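Local structure of designed helical repeat protein (Synthetic construct, 5CWD) at residues 88-99 with 131-140. The protein has no known natural function, being a computationally designed protein in which pairs of helices are repeated to build a disulfide-bonded helical array. Residues are numbered along the deposited sequence; the frame is centred on the assembly and turned at random.
Sequences KEAARSFCEAAA and EAARSFCEAA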
loop_
_atom_site.group_PDB
_atom_site.type_symbol
_atom_site.label_atom_id
_atom_site.label_comp_id
_atom_site.label_asym_id
_atom_site.label_seq_id
_atom_site.Cartn_x
_atom_site.Cartn_y
_atom_site.Cartn_z
ATOM N N LYS A 88 -11.084 -5.357 -1.025
ATOM C CA LYS A 88 -10.173 -6.223 -1.762
ATOM C C LYS A 88 -9.327 -5.393 -2.726
ATOM O O LYS A 88 -8.105 -5.552 -2.809
ATOM C CB LYS A 88 -10.968 -7.285 -2.521
ATOM C CG LYS A 88 -10.374 -8.675 -2.487
ATOM C CD LYS A 88 -11.375 -9.691 -3.018
ATOM C CE LYS A 88 -10.763 -11.073 -3.133
ATOM N NZ LYS A 88 -9.682 -11.114 -4.154
ATOM N N GLU A 89 -10.000 -4.500 -3.446
ATOM C CA GLU A 89 -9.348 -3.565 -4.358
ATOM C C GLU A 89 -8.299 -2.741 -3.624
ATOM O O GLU A 89 -7.123 -2.708 -4.011
ATOM C CB GLU A 89 -10.394 -2.640 -4.993
ATOM C CG GLU A 89 -9.841 -1.581 -5.944
ATOM C CD GLU A 89 -9.534 -2.126 -7.328
ATOM O OE1 GLU A 89 -8.961 -3.232 -7.425
ATOM O OE2 GLU A 89 -9.868 -1.445 -8.322
ATOM N N ALA A 90 -8.753 -2.069 -2.569
ATOM C CA ALA A 90 -7.891 -1.257 -1.725
ATOM C C ALA A 90 -6.650 -2.031 -1.328
ATOM O O ALA A 90 -5.525 -1.588 -1.553
ATOM C CB ALA A 90 -8.647 -0.806 -0.491
ATOM N N ALA A 91 -6.867 -3.205 -0.752
ATOM C CA ALA A 91 -5.778 -4.028 -0.258
ATOM C C ALA A 91 -4.826 -4.425 -1.377
ATOM O O ALA A 91 -3.607 -4.397 -1.198
ATOM C CB ALA A 91 -6.328 -5.255 0.424
ATOM N N ARG A 92 -5.380 -4.799 -2.526
ATOM C CA ARG A 92 -4.552 -5.161 -3.674
ATOM C C ARG A 92 -3.669 -3.993 -4.102
ATOM O O ARG A 92 -2.454 -4.150 -4.270
ATOM C CB ARG A 92 -5.418 -5.612 -4.848
ATOM C CG ARG A 92 -4.619 -6.134 -6.037
ATOM C CD ARG A 92 -5.519 -6.492 -7.210
ATOM N NE ARG A 92 -6.571 -7.429 -6.825
ATOM C CZ ARG A 92 -6.370 -8.717 -6.565
ATOM N NH1 ARG A 92 -5.148 -9.232 -6.638
ATOM N NH2 ARG A 92 -7.392 -9.490 -6.225
ATOM N N SER A 93 -4.283 -2.827 -4.282
ATOM C CA SER A 93 -3.541 -1.638 -4.692
ATOM C C SER A 93 -2.453 -1.305 -3.675
ATOM O O SER A 93 -1.306 -1.030 -4.041
ATOM C CB SER A 93 -4.485 -0.446 -4.866
ATOM O OG SER A 93 -5.156 -0.144 -3.655
ATOM N N PHE A 94 -2.825 -1.340 -2.398
ATOM C CA PHE A 94 -1.883 -1.115 -1.310
ATOM C C PHE A 94 -0.696 -2.067 -1.411
ATOM O O PHE A 94 0.459 -1.637 -1.378
ATOM C CB PHE A 94 -2.584 -1.292 0.037
ATOM C CG PHE A 94 -1.782 -0.806 1.214
ATOM C CD1 PHE A 94 -0.664 -1.500 1.648
ATOM C CD2 PHE A 94 -2.155 0.341 1.894
ATOM C CE1 PHE A 94 0.064 -1.056 2.730
ATOM C CE2 PHE A 94 -1.427 0.790 2.978
ATOM C CZ PHE A 94 -0.317 0.091 3.396
ATOM N N CYS A 95 -0.988 -3.360 -1.526
ATOM C CA CYS A 95 0.056 -4.377 -1.618
ATOM C C CYS A 95 0.971 -4.153 -2.815
ATOM O O CYS A 95 2.195 -4.153 -2.675
ATOM C CB CYS A 95 -0.563 -5.770 -1.703
ATOM S SG CYS A 95 -1.307 -6.335 -0.162
ATOM N N GLU A 96 0.379 -3.970 -3.991
ATOM C CA GLU A 96 1.162 -3.736 -5.200
ATOM C C GLU A 96 2.056 -2.500 -5.053
ATOM O O GLU A 96 3.266 -2.565 -5.305
ATOM C CB GLU A 96 0.234 -3.594 -6.409
ATOM C CG GLU A 96 -0.480 -4.893 -6.781
ATOM C CD GLU A 96 -1.522 -4.713 -7.873
ATOM O OE1 GLU A 96 -1.804 -3.557 -8.256
ATOM O OE2 GLU A 96 -2.061 -5.736 -8.348
ATOM N N ALA A 97 1.467 -1.384 -4.629
ATOM C CA ALA A 97 2.231 -0.154 -4.421
ATOM C C ALA A 97 3.344 -0.371 -3.399
ATOM O O ALA A 97 4.461 0.127 -3.560
ATOM C CB ALA A 97 1.314 0.967 -3.973
ATOM N N ALA A 98 3.030 -1.122 -2.348
ATOM C CA ALA A 98 4.010 -1.447 -1.321
ATOM C C ALA A 98 5.163 -2.251 -1.906
ATOM O O ALA A 98 6.327 -1.983 -1.615
ATOM C CB ALA A 98 3.354 -2.218 -0.191
ATOM N N ALA A 99 4.832 -3.241 -2.727
ATOM C CA ALA A 99 5.845 -4.069 -3.362
ATOM C C ALA A 99 6.719 -3.220 -4.269
ATOM O O ALA A 99 7.940 -3.361 -4.273
ATOM C CB ALA A 99 5.199 -5.191 -4.150
ATOM N N GLU A 131 -3.588 -14.723 -1.874
ATOM C CA GLU A 131 -3.792 -13.775 -2.963
ATOM C C GLU A 131 -2.983 -12.500 -2.756
ATOM O O GLU A 131 -2.398 -11.965 -3.697
ATOM C CB GLU A 131 -5.273 -13.434 -3.096
ATOM C CG GLU A 131 -6.149 -14.626 -3.427
ATOM C CD GLU A 131 -7.606 -14.245 -3.591
ATOM O OE1 GLU A 131 -7.950 -13.081 -3.296
ATOM O OE2 GLU A 131 -8.406 -15.107 -4.017
ATOM N N ALA A 132 -2.956 -12.021 -1.517
ATOM C CA ALA A 132 -2.201 -10.822 -1.173
ATOM C C ALA A 132 -0.719 -11.032 -1.440
ATOM O O ALA A 132 -0.074 -10.232 -2.125
ATOM C CB ALA A 132 -2.427 -10.460 0.276
ATOM N N ALA A 133 -0.186 -12.118 -0.893
ATOM C CA ALA A 133 1.214 -12.470 -1.084
ATOM C C ALA A 133 1.550 -12.581 -2.568
ATOM O O ALA A 133 2.568 -12.060 -3.035
ATOM C CB ALA A 133 1.522 -13.771 -0.377
ATOM N N ARG A 134 0.675 -13.264 -3.297
ATOM C CA ARG A 134 0.852 -13.485 -4.726
ATOM C C ARG A 134 0.853 -12.157 -5.479
ATOM O O ARG A 134 1.681 -11.933 -6.362
ATOM C CB ARG A 134 -0.252 -14.402 -5.251
ATOM C CG ARG A 134 0.024 -15.027 -6.604
ATOM C CD ARG A 134 -1.070 -16.016 -6.963
ATOM N NE ARG A 134 -1.150 -16.266 -8.399
ATOM C CZ ARG A 134 -2.155 -16.904 -8.992
ATOM N NH1 ARG A 134 -3.175 -17.362 -8.276
ATOM N NH2 ARG A 134 -2.145 -17.084 -10.307
ATOM N N SER A 135 -0.080 -11.280 -5.117
ATOM C CA SER A 135 -0.145 -9.945 -5.699
ATOM C C SER A 135 1.153 -9.189 -5.449
ATOM O O SER A 135 1.727 -8.601 -6.368
ATOM C CB SER A 135 -1.324 -9.160 -5.122
ATOM O OG SER A 135 -2.550 -9.832 -5.353
ATOM N N PHE A 136 1.600 -9.207 -4.196
ATOM C CA PHE A 136 2.856 -8.570 -3.805
ATOM C C PHE A 136 4.023 -9.070 -4.653
ATOM O O PHE A 136 4.689 -8.290 -5.358
ATOM C CB PHE A 136 3.131 -8.837 -2.325
ATOM C CG PHE A 136 4.221 -7.983 -1.736
ATOM C CD1 PHE A 136 5.553 -8.234 -2.018
ATOM C CD2 PHE A 136 3.910 -6.939 -0.878
ATOM C CE1 PHE A 136 6.555 -7.457 -1.462
ATOM C CE2 PHE A 136 4.908 -6.156 -0.322
ATOM C CZ PHE A 136 6.232 -6.417 -0.614
ATOM N N CYS A 137 4.261 -10.377 -4.584
ATOM C CA CYS A 137 5.370 -10.980 -5.304
ATOM C C CYS A 137 5.280 -10.655 -6.791
ATOM O O CYS A 137 6.241 -10.168 -7.393
ATOM C CB CYS A 137 5.388 -12.493 -5.093
ATOM S SG CYS A 137 6.872 -13.307 -5.733
ATOM N N GLU A 138 4.112 -10.899 -7.375
ATOM C CA GLU A 138 3.934 -10.695 -8.804
ATOM C C GLU A 138 4.135 -9.228 -9.169
ATOM O O GLU A 138 4.664 -8.919 -10.235
ATOM C CB GLU A 138 2.551 -11.169 -9.249
ATOM C CG GLU A 138 2.392 -11.304 -10.764
ATOM C CD GLU A 138 3.216 -12.442 -11.356
ATOM O OE1 GLU A 138 3.888 -13.166 -10.589
ATOM O OE2 GLU A 138 3.186 -12.613 -12.593
ATOM N N ALA A 139 3.719 -8.324 -8.286
ATOM C CA ALA A 139 3.947 -6.899 -8.503
ATOM C C ALA A 139 5.441 -6.612 -8.539
ATOM O O ALA A 139 5.934 -5.923 -9.439
ATOM C CB ALA A 139 3.276 -6.076 -7.419
ATOM N N ALA A 140 6.158 -7.143 -7.554
ATOM C CA ALA A 140 7.612 -7.016 -7.532
ATOM C C ALA A 140 8.243 -7.527 -8.832
ATOM O O ALA A 140 9.018 -6.814 -9.483
ATOM C CB ALA A 140 8.185 -7.758 -6.346
#
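A99 and F136 make the closely packed end of this contact between helix 87-105 and helix 129-147. The methyl CB of A99 sits over the middle of the F136 ring, 3.6 Å from its centroid and 5° off the ring normal, a CH-pi contact made square on the face. With CG anti to the backbone N (chi1 -167°), the F136 ring leans across to helix 87-105, where its CE2 also lies 4.2 Å from A98 CB. The A99 methyl is flanked by a second small side chain, its CB lying 3.9 Å from A139 CB, and A139, on helix 129-147, also brings its CB against E96 CA across the interface. Beyond the pair, F136 touches A114 of helix 108-125 and A159 and V163 of helix 150-167; an alanine in its place would probably leave the A99 methyl without its aromatic partner and open a gap among these helices.

The helices, inclined at 38°, draw apart toward their N-terminal ends, and long polar side chains take over. Exposed K88 reaches out to E131, the two side chains crossing at about a right angle, and NZ donates to OE1 at 2.8 Å on the syn side of the carboxylate in a salt bridge. R92 brings NH1 near S135 OG, but the angle is too poor for a hydrogen bond; the hydroxyl turns back to E131 O, 2.7 Å from OG, a carbonyl that also accepts from S135 N. Between the two regimes lies C95, its SG 4.3 Å from A132 CB and joined in a disulfide to C118 of helix 108-125. Small residues where the helices come closest and a salt bridge on the solvent side are consistent with the side-by-side helix packing of a designed alpha-helical repeat protein.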